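Local structure of magnetosome membrane protein MamB, putative Co/Zn/Cd cation transporter. Cation diffusion facilitator family (Desulfamplus magnetovallimortis, 6QFJ) at residues E4-A9 and V67-T72; E8-V13 and F37-Y42; V13-K16 and S21-K24; E53-E58 and V75-A80. The protein probably carries metal cations across the magnetosome membrane as a cation diffusion facilitator, of which this chain is the C-terminal domain. One frame throughout, in Å; residues are numbered along the deposited sequence.

How the contacts relate
The four helix contacts lie on one face of a three-stranded sheet. Contacts 1, 2 and 3 follow helix 2-15 along its length, the centres of contacts 1 and 2 about 10 Å apart and those of contacts 2 and 3 about 7 Å; contact 4, on helix 49-66, has its centre about 18 Å from that of contact 1. Val67 CG2 of contact 1 packs on Phe37 CZ of contact 2 at 3.8 Å. Backbone bonds probably join contact 2 to contact 3 (Tyr42 N to Asp22 O) and to contact 4 (Arg76 N to Ile39 O). On the other face of the sheet, Asp40 OD2 forms a salt bridge with Arg76 NH1 at 2.8 Å.

Contact 1: residues E4-A9 and V67-T72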
# COMPACT_ATOMS: atom_id res chain seq x y z
N GLU A 4 4.20 -12.36 7.00
CA GLU A 4 5.44 -11.68 6.61
C GLU A 4 5.78 -11.93 5.13
O GLU A 4 6.40 -11.10 4.49
CB GLU A 4 6.64 -12.04 7.51
CG GLU A 4 6.43 -11.77 9.00
CD GLU A 4 5.85 -10.40 9.29
OE1 GLU A 4 4.74 -10.09 8.84
OE2 GLU A 4 6.51 -9.63 10.00
N ASP A 5 5.35 -13.08 4.59
CA ASP A 5 5.56 -13.41 3.18
C ASP A 5 4.78 -12.48 2.27
O ASP A 5 5.30 -11.99 1.27
CB ASP A 5 5.14 -14.85 2.88
CG ASP A 5 6.14 -15.88 3.37
OD1 ASP A 5 7.26 -15.54 3.82
OD2 ASP A 5 5.76 -17.06 3.31
N TYR A 6 3.54 -12.23 2.66
CA TYR A 6 2.70 -11.32 1.95
C TYR A 6 3.24 -9.87 1.98
O TYR A 6 3.27 -9.20 0.94
CB TYR A 6 1.30 -11.32 2.56
CG TYR A 6 0.45 -12.56 2.27
CD1 TYR A 6 0.26 -13.03 0.94
CD2 TYR A 6 -0.22 -13.20 3.29
CE1 TYR A 6 -0.56 -14.10 0.66
CE2 TYR A 6 -1.03 -14.29 3.04
CZ TYR A 6 -1.20 -14.75 1.72
OH TYR A 6 -1.99 -15.86 1.47
N ILE A 7 3.62 -9.40 3.16
CA ILE A 7 4.18 -8.07 3.33
C ILE A 7 5.41 -7.84 2.42
O ILE A 7 5.51 -6.80 1.75
CB ILE A 7 4.52 -7.79 4.79
CG1 ILE A 7 3.21 -7.56 5.56
CG2 ILE A 7 5.44 -6.57 4.94
CD1 ILE A 7 3.41 -7.37 7.08
N GLU A 8 6.30 -8.82 2.37
CA GLU A 8 7.48 -8.74 1.55
C GLU A 8 7.16 -8.65 0.07
O GLU A 8 7.78 -7.86 -0.65
CB GLU A 8 8.33 -9.97 1.79
CG GLU A 8 9.52 -10.00 0.87
CD GLU A 8 10.44 -11.22 1.00
OE1 GLU A 8 11.49 -11.20 0.33
OE2 GLU A 8 10.15 -12.19 1.73
N ALA A 9 6.18 -9.43 -0.41
CA ALA A 9 5.86 -9.38 -1.79
C ALA A 9 5.15 -8.02 -2.10
O ALA A 9 5.37 -7.41 -3.14
CB ALA A 9 4.98 -10.58 -2.17
N VAL A 67 -2.63 -11.48 -2.08
CA VAL A 67 -3.21 -12.22 -0.96
C VAL A 67 -4.43 -13.02 -1.41
O VAL A 67 -5.44 -12.45 -1.82
CB VAL A 67 -3.60 -11.18 0.14
CG1 VAL A 67 -4.12 -11.86 1.34
CG2 VAL A 67 -2.44 -10.28 0.51
N ASP A 68 -4.36 -14.33 -1.24
CA ASP A 68 -5.41 -15.22 -1.69
C ASP A 68 -6.69 -15.06 -0.84
O ASP A 68 -7.82 -15.00 -1.35
CB ASP A 68 -4.93 -16.68 -1.57
CG ASP A 68 -3.41 -16.84 -1.81
OD1 ASP A 68 -2.61 -16.32 -0.99
OD2 ASP A 68 -3.03 -17.48 -2.82
N ARG A 69 -6.48 -14.94 0.46
CA ARG A 69 -7.58 -14.82 1.41
C ARG A 69 -8.24 -13.45 1.41
O ARG A 69 -7.73 -12.46 0.86
CB ARG A 69 -7.04 -15.04 2.83
CG ARG A 69 -5.58 -15.44 2.83
CD ARG A 69 -5.10 -16.02 4.17
NE ARG A 69 -5.90 -15.59 5.29
CZ ARG A 69 -5.49 -15.67 6.54
NH1 ARG A 69 -6.29 -15.23 7.50
NH2 ARG A 69 -4.28 -16.13 6.83
N LYS A 70 -9.36 -13.41 2.07
CA LYS A 70 -10.12 -12.19 2.22
C LYS A 70 -9.29 -11.14 2.97
O LYS A 70 -8.63 -11.45 3.97
CB LYS A 70 -11.43 -12.45 2.97
CG LYS A 70 -12.30 -11.21 3.05
CD LYS A 70 -13.67 -11.40 3.68
CE LYS A 70 -14.29 -10.02 3.88
NZ LYS A 70 -15.76 -9.92 3.73
N SER A 71 -9.36 -9.90 2.48
CA SER A 71 -8.62 -8.81 3.02
C SER A 71 -9.40 -7.52 3.02
O SER A 71 -10.36 -7.33 2.29
CB SER A 71 -7.30 -8.61 2.29
OG SER A 71 -7.51 -8.18 0.92
N THR A 72 -8.96 -6.65 3.92
CA THR A 72 -9.38 -5.29 3.99
C THR A 72 -8.10 -4.44 3.84
O THR A 72 -7.07 -4.80 4.36
CB THR A 72 -10.04 -5.03 5.36
OG1 THR A 72 -11.45 -5.17 5.18
CG2 THR A 72 -9.76 -3.70 5.90
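Helix 2-15 meets the bend that leads out of helix 49-66 through a single side chain, Tyr6, whose ring lies against Val67 and whose hydroxyl reaches Asp68. Val67, the first residue to leave the helical conformation, turns both of its methyl groups to the same face of the ring. With CG1 anti to the backbone N (chi1 -176°), that methyl stands over the face, 4.2 Å from the centroid of the Tyr6 ring and 13° off its normal, a CH-pi contact; CG2 lies nearer the root of the ring, 3.9 Å from Tyr6 CD1. The backbone closes in as well, with Tyr6 CE1 3.6 Å from Val67 CA. In the alpha-beta-beta-alpha-beta fold of the CDF C-terminal domain, this bend connects the second helix to the last strand; Tyr6 also touches Ile66 of helix 49-66 and Leu35 of strand 34-43, joining the two helices to the sheet. At the far end Tyr6 OH donates to Asp68 OD1 at 2.6 Å, meeting the oxygen on its anti side and 21° out of the carboxylate plane. Asp68 has a second conformer, so this bond may be made only part of the time. With a phenylalanine here the ring could still cover Val67, but Asp68 OD1 would probably be left without the hydroxyl that holds it. The aliphatic CG of Arg69 also comes near, 3.9 Å from Tyr6 OH.

Contact 2: residues E8-V13 and F37-Y42; sequences EAIANV and FEIDLY
A purely apolar helix-on-sheet contact, in which Ile10 of helix 2-15 sits down on Phe37 and Ile39 of strand 34-43, has its centre about 4 Å from that of the chain. The strand is the middle one of the three, so this is the heart of the alpha-beta-beta-alpha-beta domain, where the first helix covers the sheet. All three touching residues are buried, and each directs its CB toward the opposing segment. Phe37 and Ile39 are two apart in the strand and therefore emerge on the same side of the sheet, giving the single isoleucine two neighbours at once.

Ile10 divides its two branches between them. Its CG1 stands beside the backbone N (chi1 -67°), and the nearly extended CG1 branch carries CD1 out to the ring, 3.6 Å from Phe37 CE2; the flanking ring atoms Phe37 CD2 and CZ each lie 4.1 Å from Ile10 CD1, so the contact is centred on one ring carbon. The other branch, CG2, is left to face the second strand residue. Both pairs cross obliquely: methyl to ring carbon at Phe37, methyl to methyl at Ile39. Strand 34-43 approaches no closer than a separation of 9.8 Å between the CA atoms of Ile10 and Ile39, a distance filled by side chains. Ile63 of helix 49-66 packs against both Ile10 and Ile39, bringing the second helix into the same cluster. Ile39 has its chi2 at -109°, away from a staggered value, and its CD1 ends 4.1 Å from Ile10 CG2.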
# COMPACT_ATOMS: atom_id res chain seq x y z
N GLU A 8 6.30 -8.82 2.37
CA GLU A 8 7.48 -8.74 1.55
C GLU A 8 7.16 -8.65 0.07
O GLU A 8 7.78 -7.86 -0.65
CB GLU A 8 8.33 -9.97 1.79
CG GLU A 8 9.52 -10.00 0.87
CD GLU A 8 10.44 -11.22 1.00
OE1 GLU A 8 11.49 -11.20 0.33
OE2 GLU A 8 10.15 -12.19 1.73
N ALA A 9 6.18 -9.43 -0.41
CA ALA A 9 5.86 -9.38 -1.79
C ALA A 9 5.15 -8.02 -2.10
O ALA A 9 5.37 -7.41 -3.14
CB ALA A 9 4.98 -10.58 -2.17
N ILE A 10 4.24 -7.62 -1.24
CA ILE A 10 3.58 -6.31 -1.37
C ILE A 10 4.61 -5.17 -1.45
O ILE A 10 4.60 -4.39 -2.38
CB ILE A 10 2.54 -6.06 -0.25
CG1 ILE A 10 1.38 -7.01 -0.38
CG2 ILE A 10 1.98 -4.64 -0.34
CD1 ILE A 10 0.51 -7.07 0.85
N ALA A 11 5.59 -5.16 -0.56
CA ALA A 11 6.64 -4.15 -0.58
C ALA A 11 7.44 -4.22 -1.83
O ALA A 11 7.75 -3.19 -2.39
CB ALA A 11 7.60 -4.30 0.62
N ASN A 12 7.72 -5.43 -2.32
CA ASN A 12 8.49 -5.57 -3.55
C ASN A 12 7.73 -4.92 -4.70
O ASN A 12 8.30 -4.19 -5.49
CB ASN A 12 8.76 -7.03 -3.92
CG ASN A 12 9.89 -7.65 -3.12
OD1 ASN A 12 10.66 -6.91 -2.56
ND2 ASN A 12 9.97 -8.98 -3.00
N VAL A 13 6.42 -5.10 -4.75
CA VAL A 13 5.65 -4.51 -5.85
C VAL A 13 5.61 -3.02 -5.75
O VAL A 13 5.85 -2.27 -6.74
CB VAL A 13 4.26 -5.10 -5.96
CG1 VAL A 13 3.49 -4.41 -7.10
CG2 VAL A 13 4.37 -6.60 -6.24
N PHE A 37 -4.94 -4.89 6.16
CA PHE A 37 -3.70 -4.17 5.80
C PHE A 37 -3.89 -2.67 5.93
O PHE A 37 -4.94 -2.13 5.54
CB PHE A 37 -3.29 -4.48 4.39
CG PHE A 37 -2.82 -5.88 4.21
CD1 PHE A 37 -3.73 -6.89 3.87
CD2 PHE A 37 -1.49 -6.18 4.29
CE1 PHE A 37 -3.30 -8.16 3.70
CE2 PHE A 37 -1.06 -7.49 4.10
CZ PHE A 37 -1.97 -8.49 3.84
N GLU A 38 -2.90 -2.02 6.54
CA GLU A 38 -2.78 -0.56 6.57
C GLU A 38 -1.53 -0.20 5.86
O GLU A 38 -0.41 -0.62 6.26
CB GLU A 38 -2.73 -0.03 8.01
CG GLU A 38 -4.08 -0.22 8.71
CD GLU A 38 -4.05 0.03 10.20
OE1 GLU A 38 -3.04 -0.26 10.85
OE2 GLU A 38 -5.06 0.48 10.71
N ILE A 39 -1.69 0.52 4.77
CA ILE A 39 -0.57 0.86 3.92
C ILE A 39 -0.42 2.39 3.87
O ILE A 39 -1.36 3.12 3.43
CB ILE A 39 -0.78 0.32 2.51
CG1 ILE A 39 -1.18 -1.15 2.58
CG2 ILE A 39 0.47 0.56 1.66
CD1 ILE A 39 -0.19 -2.17 2.14
N ASP A 40 0.75 2.87 4.30
CA ASP A 40 1.11 4.27 4.20
C ASP A 40 2.16 4.48 3.14
O ASP A 40 3.20 3.83 3.16
CB ASP A 40 1.61 4.78 5.58
CG ASP A 40 0.51 4.75 6.63
OD1 ASP A 40 -0.69 4.56 6.26
OD2 ASP A 40 0.83 4.81 7.82
N LEU A 41 1.91 5.42 2.23
CA LEU A 41 2.81 5.72 1.10
C LEU A 41 3.14 7.15 0.96
O LEU A 41 2.34 8.02 1.30
CB LEU A 41 2.15 5.34 -0.20
CG LEU A 41 1.60 3.89 -0.22
CD1 LEU A 41 0.81 3.68 -1.43
CD2 LEU A 41 2.73 2.91 -0.15
N TYR A 42 4.36 7.42 0.47
CA TYR A 42 4.77 8.74 0.04
C TYR A 42 4.48 8.87 -1.39
O TYR A 42 4.73 7.99 -2.18
CB TYR A 42 6.32 8.95 0.26
CG TYR A 42 6.73 9.07 1.69
CD1 TYR A 42 6.28 10.12 2.44
CD2 TYR A 42 7.50 8.12 2.34
CE1 TYR A 42 6.60 10.23 3.76
CE2 TYR A 42 7.86 8.22 3.67
CZ TYR A 42 7.40 9.29 4.36
OH TYR A 42 7.72 9.47 5.68

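Contact 3: residues V13-K16 and S21-K24; sequences VLEK and SDVK
The connection between helix 2-15 and strand 22-31 closes on itself where Leu14 and Glu15, near the C-terminal end of the helix, come against Val23 at the start of the first strand. This is the first alpha-to-beta step of the domain's alpha-beta-beta-alpha-beta fold, and a classic beta bulge marks the entry to the strand: Ser21 and Asp22 both lie opposite Tyr42 of strand 34-43. Just beyond it, Val23 points its CB toward the helix. One methyl does most of the work. CG2, set beside the backbone N, fits into the corner made by two consecutive residues, 3.8 Å from Leu14 CB and 3.7 Å from Glu15 OE1. The carboxylate straddles this methyl, since Glu15 OE2 is 3.8 Å from the same Val23 CG2. Glu15 arrives there by bending at chi2 (59°), which folds the end of its chain back toward the strand and across the valine at about a right angle. Leu14, by contrast, is buried and also packs on Ile39 and Ile62, joining this corner to the core. At the outer rim two acidic side chains come near one another without a bond, an arrangement that would be expected to raise the proton affinity of one or both slightly; both are exposed, and Glu15 OE1 stands 4.0 Å from Asp22 OD1.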
# COMPACT_ATOMS: atom_id res chain seq x y z
N VAL A 13 6.42 -5.10 -4.75
CA VAL A 13 5.65 -4.51 -5.85
C VAL A 13 5.61 -3.02 -5.75
O VAL A 13 5.85 -2.27 -6.74
CB VAL A 13 4.26 -5.10 -5.96
CG1 VAL A 13 3.49 -4.41 -7.10
CG2 VAL A 13 4.37 -6.60 -6.24
N LEU A 14 5.28 -2.54 -4.56
CA LEU A 14 5.05 -1.12 -4.34
C LEU A 14 6.33 -0.32 -4.63
O LEU A 14 6.27 0.74 -5.25
CB LEU A 14 4.61 -0.83 -2.90
CG LEU A 14 3.24 -1.36 -2.52
CD1 LEU A 14 2.88 -1.03 -1.09
CD2 LEU A 14 2.15 -0.85 -3.40
N GLU A 15 7.48 -0.89 -4.29
CA GLU A 15 8.76 -0.28 -4.59
C GLU A 15 8.97 -0.03 -6.08
O GLU A 15 9.76 0.84 -6.46
CB GLU A 15 9.95 -1.11 -4.05
CG GLU A 15 10.80 -0.42 -3.02
CD GLU A 15 10.04 0.02 -1.77
OE1 GLU A 15 9.87 1.27 -1.53
OE2 GLU A 15 9.64 -0.94 -1.04
N LYS A 16 8.38 -0.85 -6.90
CA LYS A 16 8.57 -0.78 -8.32
C LYS A 16 7.37 -0.15 -8.99
O LYS A 16 7.27 -0.15 -10.20
CB LYS A 16 8.78 -2.18 -8.90
CG LYS A 16 9.92 -2.97 -8.31
CD LYS A 16 10.14 -4.23 -9.11
CE LYS A 16 9.87 -5.48 -8.30
NZ LYS A 16 11.00 -5.82 -7.38
N SER A 21 6.17 7.22 -4.58
CA SER A 21 7.59 7.65 -4.34
C SER A 21 8.31 6.69 -3.41
O SER A 21 9.44 6.37 -3.58
CB SER A 21 7.61 9.08 -3.75
OG SER A 21 6.74 9.91 -4.53
N ASP A 22 7.63 6.21 -2.40
CA ASP A 22 8.25 5.30 -1.40
C ASP A 22 7.16 4.73 -0.51
O ASP A 22 6.05 5.28 -0.43
CB ASP A 22 9.21 6.10 -0.46
CG ASP A 22 10.63 6.14 -0.98
OD1 ASP A 22 11.17 5.10 -1.39
OD2 ASP A 22 11.24 7.23 -1.02
N VAL A 23 7.48 3.64 0.15
CA VAL A 23 6.62 3.01 1.14
C VAL A 23 6.98 3.63 2.47
O VAL A 23 8.13 3.61 2.86
CB VAL A 23 6.85 1.50 1.22
CG1 VAL A 23 5.97 0.88 2.31
CG2 VAL A 23 6.51 0.91 -0.11
N LYS A 24 6.00 4.19 3.15
CA LYS A 24 6.23 4.72 4.48
C LYS A 24 6.06 3.65 5.54
O LYS A 24 6.84 3.57 6.47
CB LYS A 24 5.26 5.84 4.76
CG LYS A 24 5.37 6.45 6.15
CD LYS A 24 4.61 7.73 6.02
CE LYS A 24 3.82 8.15 7.23
NZ LYS A 24 4.59 8.99 8.01

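Contact 4: residues E53-E58 and V75-A80; sequences ERIKKE and VRLFAA
Lys56 lies alongside Val75, the two side chains sliding past each other in opposite directions, and the methylene chain of the lysine runs steeply across the strand, past Val75 and over to Leu77. It starts with CG 3.9 Å from Val75 CG1 and, fully extended beyond that atom, brings CE to 3.5 Å from Val75 O and 3.8 Å from Leu77 CG. Against Leu77 the lysine chain passes at a slant. Leu77 in turn reaches toward Ile55, its CD2 methyl 4.2 Å from Ile55 CG2. Val75 and Leu77, alternate residues of the strand, thus share one side facing the helix and receive neighbouring residues from it. These elements belong to the beta-alpha-beta unit of strand 34-43, helix 49-66 and strand 71-79; the helix and strand segments pass 9.1 Å apart at an angle of 135° between their directions. Leu77 also touches Ile47 and Val43, and so extends the apolar layer beyond the helix. A serine in place of Lys56 would probably uncover the flank of Val75 and Leu77, leaving both without the methylenes that lie on them. Within its own helix the ammonium has a long ion pair, Lys56 NZ to Glu53 OE1 at 3.7 Å, doubtful because Glu53 has two conformers. Methylenes thus pack on Val75 and Leu77, while the CE end beside the ammonium lies by the carbonyl oxygen of Val75, where the charge would probably be weakly favourable without a bond.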
# COMPACT_ATOMS: atom_id res chain seq x y z
N GLU A 53 -6.84 9.13 -5.37
CA GLU A 53 -7.85 8.07 -5.39
C GLU A 53 -7.49 6.92 -6.37
O GLU A 53 -7.57 5.73 -6.03
CB GLU A 53 -9.23 8.68 -5.71
CG GLU A 53 -9.80 9.45 -4.46
CD GLU A 53 -9.82 8.69 -3.09
OE1 GLU A 53 -9.32 9.32 -2.11
OE2 GLU A 53 -10.29 7.52 -2.96
N ARG A 54 -7.01 7.28 -7.55
CA ARG A 54 -6.48 6.30 -8.48
C ARG A 54 -5.26 5.52 -7.93
O ARG A 54 -5.21 4.29 -8.04
CB ARG A 54 -6.30 6.95 -9.81
CG ARG A 54 -7.65 7.21 -10.49
CD ARG A 54 -7.26 8.17 -11.58
NE ARG A 54 -8.48 8.52 -12.31
CZ ARG A 54 -8.53 9.40 -13.28
NH1 ARG A 54 -7.43 10.02 -13.66
NH2 ARG A 54 -9.68 9.66 -13.87
N ILE A 55 -4.35 6.15 -7.20
CA ILE A 55 -3.25 5.35 -6.59
C ILE A 55 -3.78 4.40 -5.53
O ILE A 55 -3.29 3.23 -5.40
CB ILE A 55 -2.22 6.30 -5.95
CG1 ILE A 55 -1.47 7.03 -7.04
CG2 ILE A 55 -1.24 5.56 -5.04
CD1 ILE A 55 -0.70 8.21 -6.56
N LYS A 56 -4.75 4.86 -4.70
CA LYS A 56 -5.34 3.93 -3.66
C LYS A 56 -6.00 2.72 -4.25
O LYS A 56 -5.84 1.62 -3.77
CB LYS A 56 -6.38 4.62 -2.80
CG LYS A 56 -5.74 5.72 -2.00
CD LYS A 56 -6.75 6.39 -1.10
CE LYS A 56 -6.00 7.41 -0.27
NZ LYS A 56 -6.96 8.21 0.52
N LYS A 57 -6.67 2.92 -5.37
CA LYS A 57 -7.22 1.83 -6.16
C LYS A 57 -6.15 0.86 -6.67
O LYS A 57 -6.32 -0.39 -6.61
CB LYS A 57 -8.10 2.39 -7.31
CG LYS A 57 -9.40 3.08 -6.76
CD LYS A 57 -10.61 2.17 -6.76
CE LYS A 57 -10.71 1.34 -5.49
NZ LYS A 57 -11.57 0.12 -5.59
N GLU A 58 -5.02 1.40 -7.20
CA GLU A 58 -3.89 0.50 -7.62
C GLU A 58 -3.33 -0.28 -6.50
O GLU A 58 -3.00 -1.49 -6.65
CB GLU A 58 -2.69 1.27 -8.25
CG GLU A 58 -2.83 1.63 -9.73
CD GLU A 58 -1.54 2.29 -10.38
OE1 GLU A 58 -0.60 2.66 -9.61
OE2 GLU A 58 -1.45 2.38 -11.66
N VAL A 75 -5.51 2.61 2.88
CA VAL A 75 -4.32 3.26 2.28
C VAL A 75 -4.30 4.72 2.69
O VAL A 75 -5.32 5.39 2.53
CB VAL A 75 -4.35 3.17 0.74
CG1 VAL A 75 -3.07 3.73 0.09
CG2 VAL A 75 -4.53 1.75 0.31
N ARG A 76 -3.15 5.20 3.19
CA ARG A 76 -3.00 6.61 3.47
C ARG A 76 -1.88 7.17 2.62
O ARG A 76 -0.84 6.57 2.53
CB ARG A 76 -2.75 6.87 4.94
CG ARG A 76 -3.98 6.53 5.80
CD ARG A 76 -3.82 6.96 7.22
NE ARG A 76 -2.61 6.37 7.81
CZ ARG A 76 -2.09 6.75 9.00
NH1 ARG A 76 -0.97 6.17 9.45
NH2 ARG A 76 -2.68 7.70 9.75
N LEU A 77 -2.08 8.36 2.05
CA LEU A 77 -1.04 8.99 1.18
C LEU A 77 -0.46 10.24 1.90
O LEU A 77 -1.21 11.08 2.44
CB LEU A 77 -1.62 9.42 -0.13
CG LEU A 77 -2.36 8.34 -0.94
CD1 LEU A 77 -2.81 8.95 -2.24
CD2 LEU A 77 -1.47 7.18 -1.20
N PHE A 78 0.87 10.32 1.89
CA PHE A 78 1.61 11.42 2.48
C PHE A 78 2.51 12.05 1.44
O PHE A 78 3.03 11.39 0.57
CB PHE A 78 2.46 10.87 3.63
CG PHE A 78 1.67 10.34 4.76
CD1 PHE A 78 1.28 11.15 5.82
CD2 PHE A 78 1.30 9.02 4.77
CE1 PHE A 78 0.52 10.64 6.87
CE2 PHE A 78 0.56 8.50 5.81
CZ PHE A 78 0.17 9.29 6.89
N ALA A 79 2.72 13.36 1.52
CA ALA A 79 3.63 14.07 0.62
C ALA A 79 5.06 13.50 0.81
O ALA A 79 5.58 13.48 1.93
CB ALA A 79 3.66 15.56 0.93
N ALA A 80 5.70 13.13 -0.26
CA ALA A 80 7.17 12.82 -0.15
C ALA A 80 7.92 14.00 0.46
O ALA A 80 7.60 15.19 0.25
CB ALA A 80 7.72 12.52 -1.51